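Local coordinates for protein beta sliding clamp (Bartonella birtlesii LL-WM9, PDB 6PTR) that probably encircles DNA as a head-to-tail homodimeric ring that tethers DNA polymerases and other proteins to the template, making replication processive, at residues Val41-Glu46 with Tyr80-Ile85; Pro127-Gly132 with Glu235-Phe240; Phe134-Phe139 with Asp202-Val207; Ser143-Leu148 with Gly215-Leu220. All blocks are in the same frame, centred on the assembly; numbering follows the deposited sequence.

How the interactions relate
From the N terminus, interaction 1 comes first: it closes a mostly beta loop between strand 40-46 and helix 79-88, before any other contact opens. Interaction 2 then closes the long excursion between 127-132 and 235-240, and both interactions 3 and 4 fall within it. These two cross: both first segments, on strand 136-141 and the helix 142-152 that follows it, precede both second segments, 202-207 and 215-220. Interaction 2 touches both, with Arg239 NH1 3.6 Å from Phe134 CE2 and Phe240 CE2 3.7 Å from Leu217 CD2. Interactions 1, 2 and 3 share one eight-stranded antiparallel sheet, which runs from the N-terminal into the central domain; the centres of interactions 1 and 3 lie about 33 Å apart.

Interaction 1: residues Val41-Glu46 with Tyr80-Ile85; sequences VLIDAE and YLLYDI
Val41 opens the contact with one of its two methyls: CG1 lies 4.0 Å from CD2 of Leu82 on helix 79-88, and the two side chains cross at about a right angle. The rotamer explains which methyl is used. With chi1 at 54°, CG1 sits between the backbone N and the carbonyl carbon and is the branch turned to the helix. The CA atoms of Val41 and Leu82, the closest such pair, are 8.6 Å apart, and the buried patch is small, 78 Å² summed over both segments. Alternation along the strand then sends Leu42 to the other side of the sheet, where it packs on Phe126. This is the layering of a DNA polymerase III beta subunit domain, with its helices against one face of an antiparallel sheet. Helix 15-26 shares that face, Val41 touching Val25 and Leu82 touching Phe18 and Leu22. Two residues further on, Ile43 points back to the helix. One leucine methyl serves both strand residues, for the extended branch of Ile43 (chi2 179°) carries CD1 to 4.2 Å from the same Leu82 CD2, and here the two side chains meet tip to tip.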
loop_
_atom_site.group_PDB
_atom_site.type_symbol
_atom_site.label_atom_id
_atom_site.label_comp_id
_atom_site.label_asym_id
_atom_site.label_seq_id
_atom_site.Cartn_x
_atom_site.Cartn_y
_atom_site.Cartn_z
ATOM N N VAL C 41 22.296 -11.345 -5.964
ATOM C CA VAL C 41 22.560 -10.929 -7.338
ATOM C C VAL C 41 24.042 -11.130 -7.611
ATOM O O VAL C 41 24.896 -10.818 -6.767
ATOM C CB VAL C 41 22.144 -9.466 -7.591
ATOM C CG1 VAL C 41 22.794 -8.537 -6.580
ATOM C CG2 VAL C 41 22.558 -9.038 -9.012
ATOM N N LEU C 42 24.352 -11.698 -8.772
ATOM C CA LEU C 42 25.735 -11.832 -9.210
ATOM C C LEU C 42 26.172 -10.533 -9.862
ATOM O O LEU C 42 25.477 -10.008 -10.733
ATOM C CB LEU C 42 25.888 -12.982 -10.205
ATOM C CG LEU C 42 27.241 -13.055 -10.945
ATOM C CD1 LEU C 42 28.392 -13.313 -9.955
ATOM C CD2 LEU C 42 27.194 -14.111 -12.007
ATOM N N ILE C 43 27.324 -10.018 -9.436
ATOM C CA ILE C 43 27.935 -8.833 -10.033
ATOM C C ILE C 43 29.205 -9.304 -10.697
ATOM O O ILE C 43 30.068 -9.873 -10.023
ATOM C CB ILE C 43 28.263 -7.758 -8.984
ATOM C CG1 ILE C 43 27.029 -7.387 -8.169
ATOM C CG2 ILE C 43 28.860 -6.501 -9.681
ATOM C CD1 ILE C 43 27.328 -6.346 -7.106
ATOM N N ASP C 44 29.338 -9.083 -12.009
ATOM C CA ASP C 44 30.489 -9.598 -12.752
ATOM C C ASP C 44 31.071 -8.454 -13.558
ATOM O O ASP C 44 30.422 -7.958 -14.484
ATOM C CB ASP C 44 30.084 -10.764 -13.665
ATOM C CG ASP C 44 31.225 -11.727 -13.935
ATOM O OD1 ASP C 44 32.393 -11.287 -13.963
ATOM O OD2 ASP C 44 30.960 -12.930 -14.139
ATOM N N ALA C 45 32.299 -8.042 -13.217
ATOM C CA ALA C 45 32.948 -6.886 -13.817
ATOM C C ALA C 45 34.151 -7.343 -14.634
ATOM O O ALA C 45 35.108 -7.893 -14.084
ATOM C CB ALA C 45 33.382 -5.903 -12.733
ATOM N N GLU C 46 34.101 -7.128 -15.942
ATOM C CA GLU C 46 35.212 -7.526 -16.800
ATOM C C GLU C 46 35.097 -6.740 -18.093
ATOM O O GLU C 46 33.989 -6.433 -18.533
ATOM C CB GLU C 46 35.162 -9.037 -17.077
ATOM C CG GLU C 46 36.467 -9.686 -17.386
ATOM C CD GLU C 46 36.270 -11.149 -17.702
ATOM O OE1 GLU C 46 37.232 -11.797 -18.160
ATOM O OE2 GLU C 46 35.138 -11.640 -17.497
ATOM N N TYR C 80 17.959 -7.959 -2.322
ATOM C CA TYR C 80 17.044 -6.960 -1.783
ATOM C C TYR C 80 17.776 -6.002 -0.851
ATOM O O TYR C 80 17.493 -4.798 -0.848
ATOM C CB TYR C 80 15.870 -7.635 -1.088
ATOM C CG TYR C 80 14.878 -8.151 -2.118
ATOM C CD1 TYR C 80 13.956 -7.296 -2.711
ATOM C CD2 TYR C 80 14.879 -9.482 -2.509
ATOM C CE1 TYR C 80 13.061 -7.756 -3.661
ATOM C CE2 TYR C 80 13.980 -9.953 -3.446
ATOM C CZ TYR C 80 13.081 -9.082 -4.026
ATOM O OH TYR C 80 12.195 -9.549 -4.976
ATOM N N LEU C 81 18.732 -6.515 -0.073
ATOM C CA LEU C 81 19.547 -5.645 0.779
ATOM C C LEU C 81 20.356 -4.664 -0.054
ATOM O O LEU C 81 20.414 -3.466 0.254
ATOM C CB LEU C 81 20.492 -6.478 1.645
ATOM C CG LEU C 81 21.484 -5.685 2.506
ATOM C CD1 LEU C 81 20.736 -4.693 3.431
ATOM C CD2 LEU C 81 22.343 -6.640 3.336
ATOM N N LEU C 82 21.017 -5.155 -1.105
ATOM C CA LEU C 82 21.788 -4.245 -1.943
ATOM C C LEU C 82 20.887 -3.188 -2.557
ATOM O O LEU C 82 21.237 -2.007 -2.575
ATOM C CB LEU C 82 22.512 -5.011 -3.035
ATOM C CG LEU C 82 23.364 -4.165 -3.971
ATOM C CD1 LEU C 82 24.476 -3.421 -3.206
ATOM C CD2 LEU C 82 23.953 -5.057 -5.050
ATOM N N TYR C 83 19.713 -3.596 -3.057
ATOM C CA TYR C 83 18.773 -2.627 -3.626
ATOM C C TYR C 83 18.357 -1.584 -2.592
ATOM O O TYR C 83 18.339 -0.379 -2.878
ATOM C CB TYR C 83 17.532 -3.342 -4.179
ATOM C CG TYR C 83 16.629 -2.412 -4.962
ATOM C CD1 TYR C 83 16.989 -1.998 -6.231
ATOM C CD2 TYR C 83 15.436 -1.934 -4.423
ATOM C CE1 TYR C 83 16.184 -1.143 -6.965
ATOM C CE2 TYR C 83 14.610 -1.071 -5.151
ATOM C CZ TYR C 83 14.999 -0.686 -6.429
ATOM O OH TYR C 83 14.217 0.176 -7.182
ATOM N N ASP C 84 18.002 -2.028 -1.380
ATOM C CA ASP C 84 17.566 -1.076 -0.364
ATOM C C ASP C 84 18.688 -0.111 0.003
ATOM O O ASP C 84 18.427 1.069 0.274
ATOM C CB ASP C 84 17.058 -1.820 0.871
ATOM C CG ASP C 84 15.746 -2.553 0.617
ATOM O OD1 ASP C 84 15.004 -2.168 -0.311
ATOM O OD2 ASP C 84 15.453 -3.517 1.352
ATOM N N ILE C 85 19.937 -0.582 0.013
ATOM C CA ILE C 85 21.060 0.306 0.306
ATOM C C ILE C 85 21.214 1.353 -0.794
ATOM O O ILE C 85 21.236 2.564 -0.529
ATOM C CB ILE C 85 22.355 -0.508 0.493
ATOM C CG1 ILE C 85 22.312 -1.271 1.820
ATOM C CG2 ILE C 85 23.594 0.397 0.380
ATOM C CD1 ILE C 85 23.391 -2.359 1.903
#

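Interaction 2: residues Pro127-Gly132 with Glu235-Phe240; sequences PESLPG and ETKIRF. With EDO (1,2-ethanediol), chain Q.
Ser129 and Lys237 are joined through a molecule of 1,2-ethanediol, probably from the crystallisation liquor, instead of bonding directly. Their polar ends, Ser129 OG and Lys237 NZ, stand 3.9 Å apart. Ethanediol O2 bridges them: Lys237 NZ donates to it at 3.1 Å, and Ser129 OG is hydrogen-bonded to it at the same length. The lysine chain is extended beyond CG, which is how it spans the distance from strand 237-242 to the linking loop.

Arg239 makes the second bridge, this time through water. Water 1 donates to Leu130 O at 2.7 Å and accepts from Arg239 NH2 at 3.1 Å. Water 3 accepts from both Gly132 N and Arg239 NH1, the latter at 2.9 Å. Waters 1 and 3 lie at the edge of the guanidinium, in its plane. Water 2 donates to Gly132 O at 2.6 Å, but its bond from Arg239 NH1 is weak. Arg239 NE is held by Thr248 OG1, and the side chain packs on Phe134.

The first segment belongs to the loop leading from the N-terminal to the central domain. Between these two segments the polar links all pass through water or ethanediol. Such bridges hold the loop less directly than side-chain bonds would, and the ethanediol link, given its probable origin, need not exist in solution.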
loop_
_atom_site.group_PDB
_atom_site.type_symbol
_atom_site.label_atom_id
_atom_site.label_comp_id
_atom_site.label_asym_id
_atom_site.label_seq_id
_atom_site.Cartn_x
_atom_site.Cartn_y
_atom_site.Cartn_z
ATOM N N PRO C 127 24.345 -20.102 -9.831
ATOM C CA PRO C 127 23.937 -20.923 -10.979
ATOM C C PRO C 127 24.393 -20.295 -12.284
ATOM O O PRO C 127 24.194 -19.104 -12.531
ATOM C CB PRO C 127 22.403 -20.945 -10.878
ATOM C CG PRO C 127 22.114 -20.687 -9.434
ATOM C CD PRO C 127 23.204 -19.729 -8.980
ATOM N N GLU C 128 25.015 -21.104 -13.120
ATOM C CA GLU C 128 25.324 -20.702 -14.480
ATOM C C GLU C 128 24.866 -21.822 -15.391
ATOM O O GLU C 128 25.071 -22.997 -15.076
ATOM C CB GLU C 128 26.817 -20.424 -14.669
ATOM C CG GLU C 128 27.160 -20.011 -16.090
ATOM C CD GLU C 128 28.501 -19.319 -16.214
ATOM O OE1 GLU C 128 29.292 -19.341 -15.248
ATOM O OE2 GLU C 128 28.759 -18.747 -17.295
ATOM N N SER C 129 24.212 -21.458 -16.486
ATOM C CA SER C 129 23.736 -22.416 -17.473
ATOM C C SER C 129 24.755 -22.593 -18.594
ATOM O O SER C 129 25.631 -21.755 -18.811
ATOM C CB SER C 129 22.403 -21.956 -18.069
ATOM O OG SER C 129 21.451 -21.686 -17.060
ATOM N N LEU C 130 24.610 -23.697 -19.328
ATOM C CA LEU C 130 25.279 -23.815 -20.613
ATOM C C LEU C 130 24.725 -22.769 -21.580
ATOM O O LEU C 130 23.661 -22.188 -21.338
ATOM C CB LEU C 130 25.086 -25.215 -21.189
ATOM C CG LEU C 130 25.818 -26.337 -20.473
ATOM C CD1 LEU C 130 25.392 -27.648 -21.080
ATOM C CD2 LEU C 130 27.324 -26.144 -20.588
ATOM N N PRO C 131 25.448 -22.486 -22.663
ATOM C CA PRO C 131 24.913 -21.574 -23.682
ATOM C C PRO C 131 23.571 -22.063 -24.204
ATOM O O PRO C 131 23.374 -23.256 -24.448
ATOM C CB PRO C 131 25.984 -21.604 -24.777
ATOM C CG PRO C 131 27.245 -21.958 -24.048
ATOM C CD PRO C 131 26.825 -22.916 -22.976
ATOM N N GLY C 132 22.636 -21.132 -24.359
ATOM C CA GLY C 132 21.347 -21.501 -24.917
ATOM C C GLY C 132 21.507 -22.058 -26.319
ATOM O O GLY C 132 22.303 -21.559 -27.117
ATOM N N GLU C 235 11.946 -26.059 -27.624
ATOM C CA GLU C 235 10.768 -26.562 -26.936
ATOM C C GLU C 235 10.937 -26.576 -25.420
ATOM O O GLU C 235 9.954 -26.824 -24.710
ATOM C CB GLU C 235 10.402 -27.942 -27.488
ATOM C CG GLU C 235 9.801 -27.819 -28.883
ATOM C CD GLU C 235 9.793 -29.112 -29.649
ATOM O OE1 GLU C 235 9.801 -30.177 -29.002
ATOM O OE2 GLU C 235 9.787 -29.061 -30.897
ATOM N N THR C 236 12.126 -26.244 -24.905
ATOM C CA THR C 236 12.382 -26.226 -23.472
ATOM C C THR C 236 12.659 -24.841 -22.888
ATOM O O THR C 236 12.433 -24.654 -21.694
ATOM C CB THR C 236 13.568 -27.139 -23.111
ATOM O OG1 THR C 236 14.762 -26.648 -23.715
ATOM C CG2 THR C 236 13.311 -28.568 -23.574
ATOM N N LYS C 237 13.155 -23.881 -23.667
ATOM C CA LYS C 237 13.476 -22.561 -23.123
ATOM C C LYS C 237 13.134 -21.469 -24.123
ATOM O O LYS C 237 13.114 -21.692 -25.331
ATOM C CB LYS C 237 14.974 -22.415 -22.762
ATOM C CG LYS C 237 15.428 -23.188 -21.527
ATOM C CD LYS C 237 16.874 -22.812 -21.194
ATOM C CE LYS C 237 17.328 -23.347 -19.843
ATOM N NZ LYS C 237 18.669 -22.797 -19.484
ATOM N N ILE C 238 12.891 -20.269 -23.609
ATOM C CA ILE C 238 12.669 -19.100 -24.446
ATOM C C ILE C 238 13.496 -17.956 -23.883
ATOM O O ILE C 238 13.709 -17.867 -22.669
ATOM C CB ILE C 238 11.172 -18.726 -24.525
ATOM C CG1 ILE C 238 10.946 -17.612 -25.544
ATOM C CG2 ILE C 238 10.621 -18.310 -23.143
ATOM C CD1 ILE C 238 9.430 -17.444 -25.892
ATOM N N ARG C 239 14.005 -17.113 -24.769
ATOM C CA ARG C 239 14.891 -16.019 -24.384
ATOM C C ARG C 239 14.425 -14.758 -25.082
ATOM O O ARG C 239 14.117 -14.787 -26.281
ATOM C CB ARG C 239 16.339 -16.315 -24.752
ATOM C CG ARG C 239 17.277 -15.133 -24.519
ATOM C CD ARG C 239 18.726 -15.525 -24.750
ATOM N NE ARG C 239 19.207 -16.397 -23.683
ATOM C CZ ARG C 239 20.356 -17.071 -23.714
ATOM N NH1 ARG C 239 21.158 -16.984 -24.772
ATOM N NH2 ARG C 239 20.698 -17.840 -22.682
ATOM N N PHE C 240 14.355 -13.662 -24.323
ATOM C CA PHE C 240 14.019 -12.352 -24.860
ATOM C C PHE C 240 15.207 -11.441 -24.614
ATOM O O PHE C 240 15.590 -11.224 -23.458
ATOM C CB PHE C 240 12.781 -11.763 -24.184
ATOM C CG PHE C 240 11.565 -12.607 -24.297
ATOM C CD1 PHE C 240 11.331 -13.642 -23.398
ATOM C CD2 PHE C 240 10.621 -12.352 -25.282
ATOM C CE1 PHE C 240 10.200 -14.425 -23.497
ATOM C CE2 PHE C 240 9.467 -13.138 -25.373
ATOM C CZ PHE C 240 9.269 -14.175 -24.492
HETATM C C1 EDO Q . 16.622 -20.587 -17.111
HETATM O O1 EDO Q . 16.567 -21.950 -16.673
HETATM C C2 EDO Q . 17.978 -20.008 -16.729
HETATM O O2 EDO Q . 18.891 -20.149 -17.825
HETATM O O HOH W 1 22.808 -19.611 -21.287
HETATM O O HOH W 2 22.921 -19.107 -26.695
HETATM O O HOH W 3 23.649 -18.337 -24.066
#

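Interaction 3: residues Phe134-Phe139 with Asp202-Val207; sequences FGCRFF and DGMPGV
Met204 and Cys136 both hold their first side-chain atom beyond CB anti to the backbone N; at Met204 this places CG beside Cys136 SG, and the extended second torsion carries the sulfur on to Phe138. The Phe138 ring comes to it with chi1 at 61°, CG lying between the backbone N and the carbonyl carbon. The result is a Met-aromatic contact between strand 136-141, at the edge of one eight-stranded antiparallel sheet, and the loop leading into strand 207-210, at the edge of the other. Met204 SD is 4.9 Å from the centroid of the Phe138 ring and 56° off its normal, an oblique approach; the closest ring atom is CE1, at 4.0 Å. The two side chains cross at about a right angle. Because Phe170 touches both, and Ile172 also packs on Met204, strand 167-173 contributes to a buried apolar junction between the sheets. Upstream on the first segment, Gly135 and Cys136 both face Leu233, forming a classic beta bulge where the strand begins; Cys136 and Phe138 themselves pair through their backbones with Leu233 and Ile231. The methionine chain runs past the cysteine, with SG 3.8 Å from Met204 CG and 4.0 Å from Met204 CB.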
loop_
_atom_site.group_PDB
_atom_site.type_symbol
_atom_site.label_atom_id
_atom_site.label_comp_id
_atom_site.label_asym_id
_atom_site.label_seq_id
_atom_site.Cartn_x
_atom_site.Cartn_y
_atom_site.Cartn_z
ATOM N N PHE C 134 18.978 -22.637 -29.400
ATOM C CA PHE C 134 17.628 -22.299 -29.839
ATOM C C PHE C 134 17.444 -22.616 -31.315
ATOM O O PHE C 134 18.263 -22.217 -32.151
ATOM C CB PHE C 134 17.333 -20.826 -29.584
ATOM C CG PHE C 134 17.618 -20.393 -28.184
ATOM C CD1 PHE C 134 16.705 -20.644 -27.164
ATOM C CD2 PHE C 134 18.796 -19.735 -27.870
ATOM C CE1 PHE C 134 16.964 -20.242 -25.860
ATOM C CE2 PHE C 134 19.052 -19.323 -26.572
ATOM C CZ PHE C 134 18.138 -19.581 -25.565
ATOM N N GLY C 135 16.350 -23.304 -31.637
ATOM C CA GLY C 135 16.066 -23.630 -33.019
ATOM C C GLY C 135 15.332 -22.567 -33.796
ATOM O O GLY C 135 15.218 -22.673 -35.018
ATOM N N CYS C 136 14.819 -21.547 -33.110
ATOM C CA CYS C 136 14.008 -20.503 -33.720
ATOM C C CYS C 136 14.493 -19.161 -33.200
ATOM O O CYS C 136 14.719 -19.011 -31.997
ATOM C CB CYS C 136 12.522 -20.704 -33.394
ATOM S SG CYS C 136 11.399 -19.429 -34.032
ATOM N N ARG C 137 14.650 -18.193 -34.099
ATOM C CA ARG C 137 15.145 -16.871 -33.735
ATOM C C ARG C 137 14.488 -15.852 -34.650
ATOM O O ARG C 137 14.532 -16.003 -35.873
ATOM C CB ARG C 137 16.670 -16.814 -33.861
ATOM C CG ARG C 137 17.319 -15.439 -33.593
ATOM C CD ARG C 137 18.834 -15.583 -33.528
ATOM N NE ARG C 137 19.512 -14.343 -33.163
ATOM C CZ ARG C 137 19.841 -13.393 -34.033
ATOM N NH1 ARG C 137 19.543 -13.543 -35.317
ATOM N NH2 ARG C 137 20.463 -12.295 -33.619
ATOM N N PHE C 138 13.854 -14.840 -34.068
ATOM C CA PHE C 138 13.185 -13.812 -34.856
ATOM C C PHE C 138 13.117 -12.543 -34.017
ATOM O O PHE C 138 13.533 -12.522 -32.856
ATOM C CB PHE C 138 11.792 -14.271 -35.319
ATOM C CG PHE C 138 10.833 -14.585 -34.201
ATOM C CD1 PHE C 138 10.881 -15.809 -33.547
ATOM C CD2 PHE C 138 9.850 -13.684 -33.839
ATOM C CE1 PHE C 138 9.985 -16.109 -32.534
ATOM C CE2 PHE C 138 8.950 -13.982 -32.823
ATOM C CZ PHE C 138 9.014 -15.195 -32.175
ATOM N N PHE C 139 12.614 -11.470 -34.624
ATOM C CA PHE C 139 12.558 -10.171 -33.966
ATOM C C PHE C 139 11.140 -9.624 -34.007
ATOM O O PHE C 139 10.424 -9.817 -34.992
ATOM C CB PHE C 139 13.498 -9.163 -34.638
ATOM C CG PHE C 139 14.951 -9.547 -34.579
ATOM C CD1 PHE C 139 15.485 -10.449 -35.486
ATOM C CD2 PHE C 139 15.786 -9.000 -33.610
ATOM C CE1 PHE C 139 16.826 -10.810 -35.417
ATOM C CE2 PHE C 139 17.136 -9.344 -33.556
ATOM C CZ PHE C 139 17.644 -10.254 -34.449
ATOM N N ASP C 202 8.510 -19.683 -39.326
ATOM C CA ASP C 202 8.052 -20.925 -39.927
ATOM C C ASP C 202 8.635 -22.092 -39.138
ATOM O O ASP C 202 9.834 -22.114 -38.832
ATOM C CB ASP C 202 8.465 -21.000 -41.401
ATOM N N GLY C 203 7.779 -23.044 -38.777
ATOM C CA GLY C 203 8.199 -24.179 -37.982
ATOM C C GLY C 203 8.313 -23.928 -36.491
ATOM O O GLY C 203 8.671 -24.857 -35.755
ATOM N N MET C 204 8.033 -22.713 -36.024
ATOM C CA MET C 204 8.134 -22.412 -34.601
ATOM C C MET C 204 7.197 -23.318 -33.815
ATOM O O MET C 204 6.009 -23.410 -34.159
ATOM C CB MET C 204 7.768 -20.959 -34.316
ATOM C CG MET C 204 8.011 -20.572 -32.870
ATOM S SD MET C 204 7.272 -19.002 -32.441
ATOM C CE MET C 204 5.659 -19.550 -31.862
ATOM N N PRO C 205 7.674 -23.985 -32.762
ATOM C CA PRO C 205 6.774 -24.795 -31.939
ATOM C C PRO C 205 5.838 -23.911 -31.132
ATOM O O PRO C 205 6.163 -22.771 -30.798
ATOM C CB PRO C 205 7.732 -25.561 -31.020
ATOM C CG PRO C 205 8.902 -24.653 -30.882
ATOM C CD PRO C 205 9.058 -24.023 -32.259
ATOM N N GLY C 206 4.662 -24.452 -30.817
ATOM C CA GLY C 206 3.770 -23.782 -29.882
ATOM C C GLY C 206 4.271 -24.031 -28.472
ATOM O O GLY C 206 4.472 -25.183 -28.068
ATOM N N VAL C 207 4.480 -22.950 -27.715
ATOM C CA VAL C 207 5.056 -23.049 -26.377
ATOM C C VAL C 207 4.245 -22.236 -25.376
ATOM O O VAL C 207 3.528 -21.291 -25.719
ATOM C CB VAL C 207 6.530 -22.588 -26.344
ATOM C CG1 VAL C 207 7.365 -23.364 -27.377
ATOM C CG2 VAL C 207 6.624 -21.081 -26.594
#

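Interaction 4: residues Ser143-Leu148 with Gly215-Leu220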
loop_
_atom_site.group_PDB
_atom_site.type_symbol
_atom_site.label_atom_id
_atom_site.label_comp_id
_atom_site.label_asym_id
_atom_site.label_seq_id
_atom_site.Cartn_x
_atom_site.Cartn_y
_atom_site.Cartn_z
ATOM N N SER C 143 7.408 -2.504 -28.773
ATOM C CA SER C 143 6.055 -1.977 -28.626
ATOM C C SER C 143 5.023 -2.997 -29.084
ATOM O O SER C 143 3.976 -3.153 -28.448
ATOM C CB SER C 143 5.913 -0.677 -29.405
ATOM O OG SER C 143 6.208 -0.911 -30.764
ATOM N N LYS C 144 5.306 -3.719 -30.169
ATOM C CA LYS C 144 4.399 -4.786 -30.586
ATOM C C LYS C 144 4.330 -5.898 -29.548
ATOM O O LYS C 144 3.238 -6.380 -29.235
ATOM C CB LYS C 144 4.812 -5.365 -31.937
ATOM C CG LYS C 144 3.780 -6.332 -32.498
ATOM C CD LYS C 144 2.478 -5.585 -32.772
ATOM C CE LYS C 144 1.461 -6.455 -33.482
ATOM N NZ LYS C 144 0.444 -5.635 -34.209
ATOM N N LEU C 145 5.479 -6.345 -29.027
ATOM C CA LEU C 145 5.451 -7.388 -27.998
ATOM C C LEU C 145 4.671 -6.931 -26.776
ATOM O O LEU C 145 3.899 -7.702 -26.188
ATOM C CB LEU C 145 6.875 -7.782 -27.595
ATOM C CG LEU C 145 6.891 -8.834 -26.469
ATOM C CD1 LEU C 145 6.240 -10.139 -26.924
ATOM C CD2 LEU C 145 8.339 -9.077 -26.036
ATOM N N LYS C 146 4.838 -5.669 -26.388
ATOM C CA LYS C 146 4.064 -5.169 -25.261
ATOM C C LYS C 146 2.568 -5.244 -25.545
ATOM O O LYS C 146 1.779 -5.585 -24.658
ATOM C CB LYS C 146 4.459 -3.733 -24.953
ATOM C CG LYS C 146 3.729 -3.164 -23.752
ATOM C CD LYS C 146 4.154 -1.727 -23.506
ATOM C CE LYS C 146 3.555 -1.159 -22.218
ATOM N NZ LYS C 146 2.079 -1.074 -22.250
ATOM N N HIS C 147 2.168 -4.889 -26.768
ATOM C CA HIS C 147 0.761 -4.964 -27.144
ATOM C C HIS C 147 0.243 -6.389 -27.009
ATOM O O HIS C 147 -0.833 -6.615 -26.448
ATOM C CB HIS C 147 0.582 -4.451 -28.567
ATOM C CG HIS C 147 -0.792 -4.667 -29.120
ATOM N ND1 HIS C 147 -1.898 -3.991 -28.651
ATOM C CD2 HIS C 147 -1.238 -5.489 -30.102
ATOM C CE1 HIS C 147 -2.966 -4.385 -29.322
ATOM N NE2 HIS C 147 -2.593 -5.292 -30.209
ATOM N N LEU C 148 0.998 -7.368 -27.520
ATOM C CA LEU C 148 0.548 -8.759 -27.434
ATOM C C LEU C 148 0.379 -9.192 -25.986
ATOM O O LEU C 148 -0.614 -9.841 -25.631
ATOM C CB LEU C 148 1.535 -9.676 -28.152
ATOM C CG LEU C 148 1.806 -9.349 -29.618
ATOM C CD1 LEU C 148 3.006 -10.127 -30.116
ATOM C CD2 LEU C 148 0.572 -9.664 -30.451
ATOM N N GLY C 215 5.274 -11.727 -16.456
ATOM C CA GLY C 215 5.149 -10.588 -15.560
ATOM C C GLY C 215 6.409 -9.745 -15.497
ATOM O O GLY C 215 6.346 -8.511 -15.490
ATOM N N GLU C 216 7.568 -10.388 -15.474
ATOM C CA GLU C 216 8.807 -9.615 -15.434
ATOM C C GLU C 216 9.066 -8.917 -16.759
ATOM O O GLU C 216 9.554 -7.773 -16.786
ATOM C CB GLU C 216 9.977 -10.523 -15.061
ATOM C CG GLU C 216 9.864 -11.056 -13.648
ATOM C CD GLU C 216 9.703 -9.942 -12.624
ATOM O OE1 GLU C 216 10.517 -8.986 -12.629
ATOM O OE2 GLU C 216 8.742 -10.008 -11.838
ATOM N N LEU C 217 8.789 -9.604 -17.873
ATOM C CA LEU C 217 8.913 -8.966 -19.173
ATOM C C LEU C 217 8.012 -7.744 -19.246
ATOM O O LEU C 217 8.436 -6.672 -19.696
ATOM C CB LEU C 217 8.584 -9.990 -20.270
ATOM C CG LEU C 217 8.852 -9.704 -21.741
ATOM C CD1 LEU C 217 10.286 -9.284 -21.943
ATOM C CD2 LEU C 217 8.532 -10.973 -22.548
ATOM N N GLN C 218 6.785 -7.869 -18.735
ATOM C CA GLN C 218 5.842 -6.762 -18.772
ATOM C C GLN C 218 6.322 -5.589 -17.938
ATOM O O GLN C 218 6.139 -4.432 -18.330
ATOM C CB GLN C 218 4.469 -7.237 -18.299
ATOM C CG GLN C 218 3.736 -7.961 -19.393
ATOM C CD GLN C 218 3.078 -6.985 -20.359
ATOM O OE1 GLN C 218 3.756 -6.344 -21.166
ATOM N NE2 GLN C 218 1.754 -6.850 -20.258
ATOM N N LYS C 219 6.961 -5.854 -16.795
ATOM C CA LYS C 219 7.469 -4.740 -15.994
ATOM C C LYS C 219 8.544 -3.961 -16.751
ATOM O O LYS C 219 8.598 -2.728 -16.679
ATOM C CB LYS C 219 8.028 -5.240 -14.663
ATOM C CG LYS C 219 6.972 -5.736 -13.682
ATOM C CD LYS C 219 7.642 -6.450 -12.516
ATOM C CE LYS C 219 6.635 -7.048 -11.547
ATOM N NZ LYS C 219 7.333 -7.793 -10.457
ATOM N N LEU C 220 9.416 -4.664 -17.475
ATOM C CA LEU C 220 10.407 -3.956 -18.276
ATOM C C LEU C 220 9.746 -3.210 -19.427
ATOM O O LEU C 220 10.042 -2.035 -19.668
ATOM C CB LEU C 220 11.452 -4.941 -18.798
ATOM C CG LEU C 220 12.456 -4.288 -19.752
ATOM C CD1 LEU C 220 13.306 -3.219 -19.024
ATOM C CD2 LEU C 220 13.343 -5.329 -20.402
#
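Leu145 and Leu217 supply the apolar part of this helix-helix contact, reaching toward each other tip to tip with their CD2 methyls 4.0 Å apart. Beneath them, Phe240 of strand 237-242 touches both leucines, so the pair is seated on the sheet, and Leu149 extends the packing against Leu217. The backbones come nearest at Lys146 and Gln218, whose CA atoms are 6.9 Å apart, one residue along from the leucines on each helix.

The polar part is made by Gln218, whose chain is bent at chi2 (-81°) so that its amide comes back toward helix 142-152. Gln218 OE1 stands 4.1 Å from Lys146 CG and as far from Lys146 O, proximity without a bond, and the two side chains cross at about a right angle. The amide nitrogen does the bonding: Gln218 NE2 donates to Asp150 OD1 and Gln153 OE1, so this buried donor is gripped twice. Asp150 also receives Lys146 NZ in a salt bridge through OD2, which makes the carboxylate a shared hub that links the two helices.

Two adjacent helices backed by antiparallel sheet are the hallmark of each domain in bacterial DNA polymerase III beta subunits, whose helices line the central DNA channel.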